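Local coordinates for ketosynthase (Streptomyces sp. MSC090213JE08, PDB 6KXD), which probably condenses a fatty acyl-[ACP] with malonyl-[ACP], releasing CO2, as the ketosynthase of a highly reducing type II polyketide synthase, at residues A[40-45]-A[55-60]; A[109-114]-A[143-148]; A[250-255]-A[352-357]; A[279-284]-A[317-322]. All coordinates share one frame; numbering follows the deposited sequence.

How the contacts relate
The four contacts sample separate parts of one thiolase-type ketosynthase chain, and none touches another. Contacts 1 and 2 follow each other in the N-terminal portion and lie nearest together, about 20 Å between centres and about 9 Å between nearest atoms. Contacts 3 and 4 have nearest atoms about 13 Å apart, and both segments of contact 4 fall in sequence between the two of contact 3. Contacts 1 and 4, with centres about 36 Å apart, lie on opposite sides of the chain's centre, as do contacts 2 and 3. Contact 2 is buried beside the partner subunit, which contact 4 meets through Arg-279; contacts 1 and 3 touch no other chain.

Contact 1. Residues A[40-45]-A[55-60]; sequences RPITRF and ACEVPD
Arg-40 and Ala-55 are an antiparallel hydrogen-bonded pair, with Arg-40 N to Ala-55 O at 2.9 Å and Ala-55 N to Arg-40 O at 3.1 Å, whereas end to end the touching parts run 84° apart. This is the single bridge between the segments; beyond it the chains diverge and side chains span the gap. Glu-57 does most of this work. Its chain is extended beyond CG (chi2 179°), which carries the carboxylate across to the turn at Thr-43 and Arg-44. There OE1 of Glu-57 uses its syn lone pair to accept from Thr-43 OG1 at 2.6 Å. The other oxygen, OE2, takes two backbone donors, Thr-43 N at 2.8 Å and Arg-44 N at 3.0 Å, which approach from opposite faces of the carboxylate plane. Three good bonds thus fix both the position and the rotation of the acid. The carboxylate lies off one face of the Arg-44 guanidinium, toward its rim; their salt bridge is long, with no N-H aimed at the oxygen, and Arg-44 has its stronger partner in Glu-233.

On the other flank Arg-40 NH1 donates to Glu-57 O at 2.7 Å, a short but bent bond (132°) with the acceptor tilted from the guanidinium plane; NH1 also bonds Ser-20 O. Pro-59 CB lies over one guanidinium face, 3.5 Å from Arg-40 NE. Ile-42 CG1 presses tightly on Ala-55 CB at 3.4 Å. Strands 40-41 and 54-55 are set against two helices: Ile-42 rests on Phe-205 of helix 202-210, and Arg-44 and Val-58 both rest on Tyr-81 of helix 77-93.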
loop_
_atom_site.group_PDB
_atom_site.type_symbol
_atom_site.label_atom_id
_atom_site.label_comp_id
_atom_site.label_asym_id
_atom_site.label_seq_id
_atom_site.Cartn_x
_atom_site.Cartn_y
_atom_site.Cartn_z
ATOM N N ARG A 40 1.358 20.197 -19.114
ATOM C CA ARG A 40 0.374 20.544 -20.129
ATOM C C ARG A 40 -0.860 20.970 -19.379
ATOM O O ARG A 40 -0.927 20.735 -18.176
ATOM C CB ARG A 40 0.088 19.361 -21.059
ATOM C CG ARG A 40 -0.223 18.053 -20.346
ATOM C CD ARG A 40 -0.404 16.877 -21.296
ATOM N NE ARG A 40 0.693 16.778 -22.237
ATOM C CZ ARG A 40 1.855 16.189 -22.006
ATOM N NH1 ARG A 40 2.080 15.557 -20.872
ATOM N NH2 ARG A 40 2.780 16.213 -22.940
ATOM N N PRO A 41 -1.850 21.630 -20.025
ATOM C CA PRO A 41 -3.081 21.955 -19.326
ATOM C C PRO A 41 -3.747 20.683 -18.792
ATOM O O PRO A 41 -3.688 19.600 -19.415
ATOM C CB PRO A 41 -3.972 22.635 -20.371
ATOM C CG PRO A 41 -2.987 23.101 -21.437
ATOM C CD PRO A 41 -1.840 22.111 -21.420
ATOM N N ILE A 42 -4.403 20.854 -17.655
ATOM C CA ILE A 42 -5.247 19.824 -17.065
ATOM C C ILE A 42 -6.515 19.675 -17.908
ATOM O O ILE A 42 -7.183 20.670 -18.192
ATOM C CB ILE A 42 -5.626 20.200 -15.625
ATOM C CG1 ILE A 42 -4.421 20.227 -14.681
ATOM C CG2 ILE A 42 -6.715 19.278 -15.110
ATOM C CD1 ILE A 42 -4.750 20.849 -13.321
ATOM N N THR A 43 -6.857 18.426 -18.255
ATOM C CA THR A 43 -8.121 18.073 -18.939
ATOM C C THR A 43 -9.017 17.220 -18.029
ATOM O O THR A 43 -10.230 17.114 -18.253
ATOM C CB THR A 43 -7.805 17.338 -20.247
ATOM O OG1 THR A 43 -7.101 16.141 -19.919
ATOM C CG2 THR A 43 -6.950 18.138 -21.211
ATOM N N ARG A 44 -8.445 16.592 -16.993
ATOM C CA ARG A 44 -9.145 15.489 -16.323
ATOM C C ARG A 44 -10.315 16.015 -15.489
ATOM O O ARG A 44 -11.327 15.326 -15.311
ATOM C CB ARG A 44 -8.200 14.661 -15.450
ATOM C CG ARG A 44 -8.805 13.316 -15.060
ATOM C CD ARG A 44 -8.921 12.324 -16.214
ATOM N NE ARG A 44 -7.781 12.398 -17.133
ATOM C CZ ARG A 44 -6.535 12.091 -16.807
ATOM N NH1 ARG A 44 -6.280 11.573 -15.618
ATOM N NH2 ARG A 44 -5.553 12.317 -17.657
ATOM N N PHE A 45 -10.193 17.252 -15.003
ATOM C CA PHE A 45 -11.219 17.838 -14.200
ATOM C C PHE A 45 -11.176 19.355 -14.390
ATOM O O PHE A 45 -10.215 19.891 -14.930
ATOM C CB PHE A 45 -11.036 17.455 -12.725
ATOM C CG PHE A 45 -9.764 17.983 -12.128
ATOM C CD1 PHE A 45 -9.748 19.228 -11.522
ATOM C CD2 PHE A 45 -8.581 17.260 -12.209
ATOM C CE1 PHE A 45 -8.570 19.740 -10.997
ATOM C CE2 PHE A 45 -7.407 17.779 -11.693
ATOM C CZ PHE A 45 -7.401 19.022 -11.103
ATOM N N ALA A 55 -0.666 20.633 -15.093
ATOM C CA ALA A 55 -0.293 19.396 -14.419
ATOM C C ALA A 55 0.471 18.605 -15.459
ATOM O O ALA A 55 0.595 19.070 -16.589
ATOM C CB ALA A 55 -1.510 18.676 -13.932
ATOM N N CYS A 56 0.962 17.426 -15.092
ATOM C CA CYS A 56 1.714 16.621 -15.997
ATOM C C CYS A 56 0.903 15.375 -16.321
ATOM O O CYS A 56 1.257 14.266 -15.882
ATOM C CB CYS A 56 3.073 16.227 -15.443
ATOM S SG CYS A 56 4.185 17.649 -15.254
ATOM N N GLU A 57 -0.172 15.581 -17.076
ATOM C CA GLU A 57 -1.040 14.505 -17.476
ATOM C C GLU A 57 -0.371 13.657 -18.544
ATOM O O GLU A 57 0.572 14.079 -19.247
ATOM C CB GLU A 57 -2.360 15.009 -18.032
ATOM C CG GLU A 57 -3.333 15.434 -16.980
ATOM C CD GLU A 57 -4.620 15.962 -17.567
ATOM O OE1 GLU A 57 -4.768 15.869 -18.808
ATOM O OE2 GLU A 57 -5.476 16.437 -16.801
ATOM N N VAL A 58 -0.864 12.414 -18.642
ATOM C CA VAL A 58 -0.589 11.583 -19.765
ATOM C C VAL A 58 -1.510 12.094 -20.869
ATOM O O VAL A 58 -2.732 12.176 -20.708
ATOM C CB VAL A 58 -0.791 10.083 -19.476
ATOM C CG1 VAL A 58 -0.778 9.250 -20.750
ATOM C CG2 VAL A 58 0.274 9.565 -18.521
ATOM N N PRO A 59 -0.938 12.534 -21.998
ATOM C CA PRO A 59 -1.712 13.303 -22.980
ATOM C C PRO A 59 -2.733 12.488 -23.799
ATOM O O PRO A 59 -3.896 12.924 -23.930
ATOM C CB PRO A 59 -0.582 13.893 -23.846
ATOM C CG PRO A 59 0.498 12.872 -23.807
ATOM C CD PRO A 59 0.469 12.351 -22.382
ATOM N N ASP A 60 -2.313 11.322 -24.306
ATOM C CA ASP A 60 -3.050 10.659 -25.374
ATOM C C ASP A 60 -3.111 9.148 -25.121
ATOM O O ASP A 60 -2.782 8.341 -25.992
ATOM C CB ASP A 60 -2.444 10.993 -26.743
ATOM C CG ASP A 60 -2.861 12.353 -27.293
ATOM O OD1 ASP A 60 -4.050 12.725 -27.130
ATOM O OD2 ASP A 60 -1.994 13.038 -27.875
#

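Contact 2. Residues A[109-114]-A[143-148]; sequences VGTTDG and INAGRL
Leu-148 reaches Thr-111 because its CG stands beside the backbone N (chi1 -61°) and its CD1 lies anti to CA (chi2 -176°), while Thr-111 turns OG1 away from its own backbone N (chi1 -159°) and keeps CG2 between N and the carbonyl carbon. The contact belongs to a beta-alpha-beta crossover of the thiolase fold: strand 105-110 is followed, after intervening helices, by helix 147-156 and then by strand 161-166, which pairs in parallel with strand 105-110. Leu-148 crosses Thr-111 at about a right angle and presents one methyl, with CD1 only 3.4 Å from Thr-111 CB, tighter than a usual carbon contact. The same CD1 lies 3.6 Å from Thr-111 OG1, so the methyl abuts both CB and the hydroxyl oxygen.

The hydroxyl is engaged otherwise. Gly-114 N donates to Thr-111 OG1 at 3.0 Å, forming an ST motif across residues 111-114, and OG1 is also hydrogen-bonded to Ala-197 O. Gly-114 CA comes to 4.3 Å from Leu-148 CD1. The threonine methyl, CG2, meets Ala-145 CB at 4.1 Å; Ala-145 also packs on Met-122 of the neighbouring subunit, so this buried joint lies next to the dimer interface. Arg-147 adds a salt bridge to Asp-363 of that subunit.

At the strand end of the contact Val-109 lies across Leu-148 at about a right angle, with CG1 4.2 Å from Leu-148 CB. Its other methyl, CG2, sits 3.8 Å from Leu-148 O, a buried carbonyl oxygen that finds no hydrogen-bond partner in the model.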
loop_
_atom_site.group_PDB
_atom_site.type_symbol
_atom_site.label_atom_id
_atom_site.label_comp_id
_atom_site.label_asym_id
_atom_site.label_seq_id
_atom_site.Cartn_x
_atom_site.Cartn_y
_atom_site.Cartn_z
ATOM N N VAL A 109 1.568 -2.949 -6.764
ATOM C CA VAL A 109 1.385 -1.678 -7.363
ATOM C C VAL A 109 1.265 -0.664 -6.234
ATOM O O VAL A 109 0.412 -0.773 -5.385
ATOM C CB VAL A 109 0.140 -1.609 -8.255
ATOM C CG1 VAL A 109 0.009 -0.221 -8.843
ATOM C CG2 VAL A 109 0.194 -2.648 -9.364
ATOM N N GLY A 110 2.099 0.352 -6.310
ATOM C CA GLY A 110 2.044 1.455 -5.388
ATOM C C GLY A 110 1.048 2.487 -5.855
ATOM O O GLY A 110 0.851 2.655 -7.043
ATOM N N THR A 111 0.451 3.227 -4.925
ATOM C CA THR A 111 -0.391 4.338 -5.283
ATOM C C THR A 111 -0.468 5.354 -4.150
ATOM O O THR A 111 -0.348 4.991 -2.979
ATOM C CB THR A 111 -1.813 3.902 -5.654
ATOM O OG1 THR A 111 -2.336 4.983 -6.421
ATOM C CG2 THR A 111 -2.726 3.663 -4.484
ATOM N N THR A 112 -0.718 6.618 -4.525
ATOM C CA THR A 112 -0.994 7.644 -3.508
ATOM C C THR A 112 -2.495 7.816 -3.362
ATOM O O THR A 112 -3.026 7.778 -2.285
ATOM C CB THR A 112 -0.314 8.970 -3.884
ATOM O OG1 THR A 112 1.105 8.758 -3.934
ATOM C CG2 THR A 112 -0.688 10.098 -2.950
ATOM N N ASP A 113 -3.151 8.062 -4.519
ATOM C CA ASP A 113 -4.513 8.556 -4.612
ATOM C C ASP A 113 -5.442 7.533 -5.250
ATOM O O ASP A 113 -6.637 7.576 -5.011
ATOM C CB ASP A 113 -4.577 9.862 -5.402
ATOM C CG ASP A 113 -3.874 10.983 -4.663
ATOM O OD1 ASP A 113 -4.183 11.148 -3.457
ATOM O OD2 ASP A 113 -2.991 11.608 -5.275
ATOM N N GLY A 114 -4.882 6.527 -5.915
ATOM C CA GLY A 114 -5.766 5.531 -6.513
ATOM C C GLY A 114 -6.778 6.215 -7.414
ATOM O O GLY A 114 -6.406 7.149 -8.154
ATOM N N ILE A 143 -13.227 2.081 -6.619
ATOM C CA ILE A 143 -12.463 3.158 -5.960
ATOM C C ILE A 143 -11.423 2.613 -4.977
ATOM O O ILE A 143 -10.570 3.353 -4.573
ATOM C CB ILE A 143 -13.380 4.170 -5.241
ATOM C CG1 ILE A 143 -14.277 3.490 -4.215
ATOM C CG2 ILE A 143 -14.184 4.974 -6.274
ATOM C CD1 ILE A 143 -14.706 4.365 -3.084
ATOM N N ASN A 144 -11.473 1.338 -4.644
ATOM C CA ASN A 144 -10.575 0.844 -3.566
ATOM C C ASN A 144 -9.234 0.461 -4.180
ATOM O O ASN A 144 -9.155 -0.188 -5.241
ATOM C CB ASN A 144 -11.239 -0.269 -2.763
ATOM C CG ASN A 144 -12.508 0.193 -2.084
ATOM O OD1 ASN A 144 -12.591 1.324 -1.617
ATOM N ND2 ASN A 144 -13.508 -0.663 -2.072
ATOM N N ALA A 145 -8.157 0.855 -3.498
ATOM C CA ALA A 145 -6.835 0.829 -4.029
ATOM C C ALA A 145 -6.361 -0.602 -4.339
ATOM O O ALA A 145 -5.531 -0.769 -5.209
ATOM C CB ALA A 145 -5.887 1.502 -3.046
ATOM N N GLY A 146 -6.911 -1.594 -3.648
ATOM C CA GLY A 146 -6.524 -2.984 -3.805
ATOM C C GLY A 146 -6.725 -3.417 -5.232
ATOM O O GLY A 146 -6.017 -4.259 -5.763
ATOM N N ARG A 147 -7.724 -2.796 -5.848
ATOM C CA ARG A 147 -8.066 -3.148 -7.207
ATOM C C ARG A 147 -6.927 -2.884 -8.212
ATOM O O ARG A 147 -6.831 -3.581 -9.205
ATOM C CB ARG A 147 -9.407 -2.478 -7.521
ATOM C CG ARG A 147 -9.831 -2.663 -8.964
ATOM C CD ARG A 147 -11.180 -2.004 -9.207
ATOM N NE ARG A 147 -12.189 -2.768 -8.524
ATOM C CZ ARG A 147 -13.160 -3.441 -9.092
ATOM N NH1 ARG A 147 -13.363 -3.351 -10.394
ATOM N NH2 ARG A 147 -13.963 -4.146 -8.318
ATOM N N LEU A 148 -6.037 -1.904 -7.974
ATOM C CA LEU A 148 -4.994 -1.601 -8.879
ATOM C C LEU A 148 -4.105 -2.806 -9.147
ATOM O O LEU A 148 -3.546 -2.913 -10.236
ATOM C CB LEU A 148 -4.109 -0.488 -8.326
ATOM C CG LEU A 148 -4.800 0.848 -8.072
ATOM C CD1 LEU A 148 -3.773 1.872 -7.617
ATOM C CD2 LEU A 148 -5.521 1.330 -9.314
#

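Contact 3. Residues A[250-255]-A[352-357]; sequences GARIHA and AIEHGF
His-254 ND1 donates to both oxygens of Glu-354, at 2.7 Å to OE1 and 3.0 Å to OE2. One N-H is shared between them, which bends both bonds to 144° and leaves each weak. The carboxylate meets the ring at its edge, with its own plane turned 76° from that of the ring. Glu-354 gets there with CG anti to its backbone N (chi1 -168°) and the rest of the chain extended, reaching out from the last turn of helix 341-355. The second imidazole nitrogen, His-254 NE2, is hydrogen-bonded to Asp-92 OD2, and Phe-15 stacks on the ring.

Arg-252, bent at chi2 and chi3, folds over one face of the histidine ring, and His-254 NE2 lies 3.3 Å above the centre of its guanidinium. Its NH2 is satisfied by Asp-92 O. Toward Glu-354 OE2 it offers charge alone, with Arg-252 NE 4.3 Å away. Farther along, Ala-255 CB touches Ile-353 CG2 at 4.1 Å, and His-254 and Ala-255 form a classic beta bulge opposite Leu-12 of strand 10-19.

With a carboxylate at each nitrogen, the imidazole is probably stabilised in its protonated form, the acids offsetting the nearby arginine.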
loop_
_atom_site.group_PDB
_atom_site.type_symbol
_atom_site.label_atom_id
_atom_site.label_comp_id
_atom_site.label_asym_id
_atom_site.label_seq_id
_atom_site.Cartn_x
_atom_site.Cartn_y
_atom_site.Cartn_z
ATOM N N GLY A 250 16.038 -17.192 -21.394
ATOM C CA GLY A 250 16.642 -16.381 -22.464
ATOM C C GLY A 250 16.177 -14.929 -22.446
ATOM O O GLY A 250 16.060 -14.288 -23.495
ATOM N N ALA A 251 15.921 -14.400 -21.243
ATOM C CA ALA A 251 15.367 -13.067 -21.095
ATOM C C ALA A 251 16.479 -12.020 -21.216
ATOM O O ALA A 251 17.570 -12.177 -20.678
ATOM C CB ALA A 251 14.651 -12.964 -19.768
ATOM N N ARG A 252 16.197 -10.933 -21.929
ATOM C CA ARG A 252 17.053 -9.752 -21.883
ATOM C C ARG A 252 16.882 -9.113 -20.489
ATOM O O ARG A 252 15.773 -8.838 -20.076
ATOM C CB ARG A 252 16.679 -8.822 -23.045
ATOM C CG ARG A 252 17.432 -7.502 -23.076
ATOM C CD ARG A 252 16.736 -6.392 -22.300
ATOM N NE ARG A 252 15.507 -5.910 -22.920
ATOM C CZ ARG A 252 14.274 -6.330 -22.644
ATOM N NH1 ARG A 252 14.001 -7.028 -21.548
ATOM N NH2 ARG A 252 13.305 -6.054 -23.486
ATOM N N ILE A 253 18.000 -8.864 -19.802
ATOM C CA ILE A 253 18.040 -8.292 -18.469
ATOM C C ILE A 253 18.478 -6.821 -18.560
ATOM O O ILE A 253 19.596 -6.542 -18.949
ATOM C CB ILE A 253 18.982 -9.139 -17.593
ATOM C CG1 ILE A 253 18.409 -10.542 -17.359
ATOM C CG2 ILE A 253 19.319 -8.417 -16.302
ATOM C CD1 ILE A 253 19.347 -11.503 -16.671
ATOM N N HIS A 254 17.589 -5.894 -18.172
ATOM C CA HIS A 254 17.833 -4.456 -18.254
ATOM C C HIS A 254 18.864 -4.046 -17.198
ATOM O O HIS A 254 19.797 -3.300 -17.508
ATOM C CB HIS A 254 16.552 -3.635 -18.045
ATOM C CG HIS A 254 15.544 -3.669 -19.142
ATOM N ND1 HIS A 254 15.759 -3.066 -20.377
ATOM C CD2 HIS A 254 14.270 -4.120 -19.168
ATOM C CE1 HIS A 254 14.680 -3.194 -21.126
ATOM N NE2 HIS A 254 13.749 -3.848 -20.408
ATOM N N ALA A 255 18.661 -4.513 -15.953
ATOM C CA ALA A 255 19.524 -4.203 -14.820
ATOM C C ALA A 255 19.250 -5.204 -13.687
ATOM O O ALA A 255 18.422 -6.094 -13.804
ATOM C CB ALA A 255 19.317 -2.766 -14.392
ATOM N N ALA A 352 18.919 4.320 -17.329
ATOM C CA ALA A 352 20.129 5.100 -17.190
ATOM C C ALA A 352 21.308 4.144 -17.145
ATOM O O ALA A 352 22.306 4.413 -17.828
ATOM C CB ALA A 352 20.098 5.978 -15.970
ATOM N N ILE A 353 21.167 3.050 -16.373
ATOM C CA ILE A 353 22.163 1.982 -16.251
ATOM C C ILE A 353 22.430 1.363 -17.623
ATOM O O ILE A 353 23.588 1.269 -18.012
ATOM C CB ILE A 353 21.743 0.897 -15.242
ATOM C CG1 ILE A 353 22.007 1.350 -13.803
ATOM C CG2 ILE A 353 22.423 -0.425 -15.548
ATOM C CD1 ILE A 353 21.180 0.614 -12.770
ATOM N N GLU A 354 21.354 0.916 -18.281
ATOM C CA GLU A 354 21.361 0.153 -19.519
ATOM C C GLU A 354 21.969 0.986 -20.663
ATOM O O GLU A 354 22.725 0.451 -21.459
ATOM C CB GLU A 354 19.922 -0.271 -19.834
ATOM C CG GLU A 354 19.784 -1.311 -20.934
ATOM C CD GLU A 354 18.341 -1.644 -21.313
ATOM O OE1 GLU A 354 17.426 -0.939 -20.853
ATOM O OE2 GLU A 354 18.129 -2.598 -22.088
ATOM N N HIS A 355 21.621 2.280 -20.738
ATOM C CA HIS A 355 21.913 3.147 -21.887
ATOM C C HIS A 355 23.061 4.120 -21.582
ATOM O O HIS A 355 23.417 4.910 -22.437
ATOM C CB HIS A 355 20.641 3.874 -22.347
ATOM C CG HIS A 355 19.634 2.929 -22.902
ATOM N ND1 HIS A 355 19.828 2.284 -24.108
ATOM C CD2 HIS A 355 18.483 2.436 -22.383
ATOM C CE1 HIS A 355 18.814 1.466 -24.325
ATOM N NE2 HIS A 355 17.979 1.548 -23.288
ATOM N N GLY A 356 23.651 4.031 -20.382
ATOM C CA GLY A 356 24.843 4.789 -20.017
ATOM C C GLY A 356 24.580 6.286 -20.074
ATOM O O GLY A 356 25.374 7.043 -20.613
ATOM N N PHE A 357 23.457 6.721 -19.488
ATOM C CA PHE A 357 23.169 8.151 -19.356
ATOM C C PHE A 357 22.617 8.491 -17.966
ATOM O O PHE A 357 22.198 7.630 -17.216
ATOM C CB PHE A 357 22.191 8.610 -20.427
ATOM C CG PHE A 357 20.753 8.262 -20.167
ATOM C CD1 PHE A 357 19.918 9.149 -19.507
ATOM C CD2 PHE A 357 20.226 7.070 -20.630
ATOM C CE1 PHE A 357 18.586 8.836 -19.299
ATOM C CE2 PHE A 357 18.886 6.769 -20.437
ATOM C CZ PHE A 357 18.077 7.645 -19.754
#

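Contact 4. Residues A[279-284]-A[317-322]; sequences RGIRLA and VDVYGD
Val-319 spreads its two methyls over neighbouring residues of helix 274-288: CG1 lies 3.8 Å from Ile-281 CG2, and CG2 lies 3.9 Å from Arg-282 CG. The closest CA pair, Arg-282 and Val-319, is 7.0 Å apart. The methyl that Ile-281 uses, CG2, is shared, since it also meets Tyr-320 CE2 at 4.0 Å; the two side chains cross at about a right angle.

Arg-282 comes from the direction opposite to Val-319 and runs alongside it. With CG beside the backbone N (chi1 -65°) and the chain extended from CG to NE, the guanidinium is carried over the end of helix 306-320. One of its faces lies over Val-319 CA, which stands 3.6 Å from the plane and off toward the rim, so an apolar backbone position is covered by the flat cationic group. The terminal NH2 of Arg-282 comes to 3.3 Å from Asp-318 O. The carboxylate of Asp-318 is held by a salt bridge to Arg-274, and the hydroxyl of Tyr-320 bonds to Gln-389.

The contact joins the two helices flanking strand 297-299 in sequence, just before Gly-321, the first residue to leave helix 306-320. Ile-281 also packs on Gln-389 and Asn-391 of strand 387-394 and on Val-401 of strand 398-405, seating helix 274-288 against the central sheet.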
loop_
_atom_site.group_PDB
_atom_site.type_symbol
_atom_site.label_atom_id
_atom_site.label_comp_id
_atom_site.label_asym_id
_atom_site.label_seq_id
_atom_site.Cartn_x
_atom_site.Cartn_y
_atom_site.Cartn_z
ATOM N N ARG A 279 18.895 7.453 6.979
ATOM C CA ARG A 279 18.807 6.060 7.443
ATOM C C ARG A 279 18.397 5.142 6.291
ATOM O O ARG A 279 18.889 4.080 6.157
ATOM C CB ARG A 279 17.826 5.955 8.612
ATOM C CG ARG A 279 18.487 6.055 9.978
ATOM C CD ARG A 279 17.559 5.670 11.134
ATOM N NE ARG A 279 16.453 4.783 10.756
ATOM C CZ ARG A 279 16.522 3.452 10.655
ATOM N NH1 ARG A 279 17.622 2.787 10.985
ATOM N NH2 ARG A 279 15.472 2.793 10.204
ATOM N N GLY A 280 17.397 5.561 5.529
ATOM C CA GLY A 280 16.925 4.801 4.384
ATOM C C GLY A 280 18.019 4.565 3.364
ATOM O O GLY A 280 18.215 3.456 2.891
ATOM N N ILE A 281 18.770 5.623 3.065
ATOM C CA ILE A 281 19.883 5.495 2.111
ATOM C C ILE A 281 20.876 4.471 2.670
ATOM O O ILE A 281 21.261 3.554 1.969
ATOM C CB ILE A 281 20.517 6.867 1.804
ATOM C CG1 ILE A 281 19.514 7.799 1.137
ATOM C CG2 ILE A 281 21.767 6.705 0.949
ATOM C CD1 ILE A 281 19.987 9.230 0.994
ATOM N N ARG A 282 21.245 4.610 3.951
ATOM C CA ARG A 282 22.264 3.741 4.506
ATOM C C ARG A 282 21.778 2.296 4.505
ATOM O O ARG A 282 22.546 1.395 4.258
ATOM C CB ARG A 282 22.674 4.140 5.926
ATOM C CG ARG A 282 23.360 5.490 6.023
ATOM C CD ARG A 282 23.817 5.792 7.444
ATOM N NE ARG A 282 24.163 7.198 7.625
ATOM C CZ ARG A 282 25.358 7.707 7.390
ATOM N NH1 ARG A 282 26.304 6.959 6.846
ATOM N NH2 ARG A 282 25.612 8.958 7.723
ATOM N N LEU A 283 20.492 2.080 4.812
ATOM C CA LEU A 283 19.925 0.721 4.828
ATOM C C LEU A 283 19.979 0.085 3.439
ATOM O O LEU A 283 20.314 -1.110 3.273
ATOM C CB LEU A 283 18.494 0.803 5.356
ATOM C CG LEU A 283 18.383 0.942 6.870
ATOM C CD1 LEU A 283 16.974 1.362 7.273
ATOM C CD2 LEU A 283 18.780 -0.357 7.559
ATOM N N ALA A 284 19.685 0.901 2.433
ATOM C CA ALA A 284 19.677 0.491 1.083
ATOM C C ALA A 284 21.090 0.097 0.628
ATOM O O ALA A 284 21.298 -0.946 -0.024
ATOM C CB ALA A 284 19.111 1.601 0.234
ATOM N N VAL A 317 24.132 14.474 1.735
ATOM C CA VAL A 317 25.447 14.963 2.152
ATOM C C VAL A 317 25.841 14.292 3.480
ATOM O O VAL A 317 27.008 13.947 3.676
ATOM C CB VAL A 317 25.464 16.502 2.228
ATOM C CG1 VAL A 317 26.746 17.016 2.878
ATOM C CG2 VAL A 317 25.264 17.143 0.866
ATOM N N ASP A 318 24.875 14.058 4.384
ATOM C CA ASP A 318 25.163 13.299 5.595
ATOM C C ASP A 318 25.757 11.938 5.258
ATOM O O ASP A 318 26.705 11.513 5.904
ATOM C CB ASP A 318 23.938 13.012 6.458
ATOM C CG ASP A 318 23.490 14.178 7.303
ATOM O OD1 ASP A 318 24.238 15.177 7.370
ATOM O OD2 ASP A 318 22.385 14.071 7.880
ATOM N N VAL A 319 25.169 11.234 4.283
ATOM C CA VAL A 319 25.529 9.897 4.045
ATOM C C VAL A 319 26.832 9.821 3.237
ATOM O O VAL A 319 27.619 8.909 3.413
ATOM C CB VAL A 319 24.400 9.142 3.318
ATOM C CG1 VAL A 319 24.903 7.834 2.747
ATOM C CG2 VAL A 319 23.208 8.939 4.246
ATOM N N TYR A 320 26.994 10.723 2.282
ATOM C CA TYR A 320 28.036 10.584 1.285
ATOM C C TYR A 320 29.246 11.446 1.628
ATOM O O TYR A 320 30.240 11.345 0.948
ATOM C CB TYR A 320 27.514 10.954 -0.104
ATOM C CG TYR A 320 26.681 9.860 -0.715
ATOM C CD1 TYR A 320 27.275 8.873 -1.487
ATOM C CD2 TYR A 320 25.317 9.769 -0.480
ATOM C CE1 TYR A 320 26.533 7.841 -2.031
ATOM C CE2 TYR A 320 24.562 8.750 -1.029
ATOM C CZ TYR A 320 25.170 7.781 -1.801
ATOM O OH TYR A 320 24.463 6.760 -2.360
ATOM N N GLY A 321 29.118 12.276 2.663
ATOM C CA GLY A 321 30.030 13.395 2.861
ATOM C C GLY A 321 29.801 14.478 1.821
ATOM O O GLY A 321 28.825 14.453 1.042
ATOM N N ASP A 322 30.753 15.406 1.760
ATOM C CA ASP A 322 30.561 16.691 1.130
ATOM C C ASP A 322 30.877 16.610 -0.375
ATOM O O ASP A 322 30.644 17.589 -1.102
ATOM C CB ASP A 322 31.308 17.749 1.951
ATOM C CG ASP A 322 30.766 17.851 3.378
ATOM O OD1 ASP A 322 29.537 17.808 3.547
ATOM O OD2 ASP A 322 31.576 17.983 4.322
#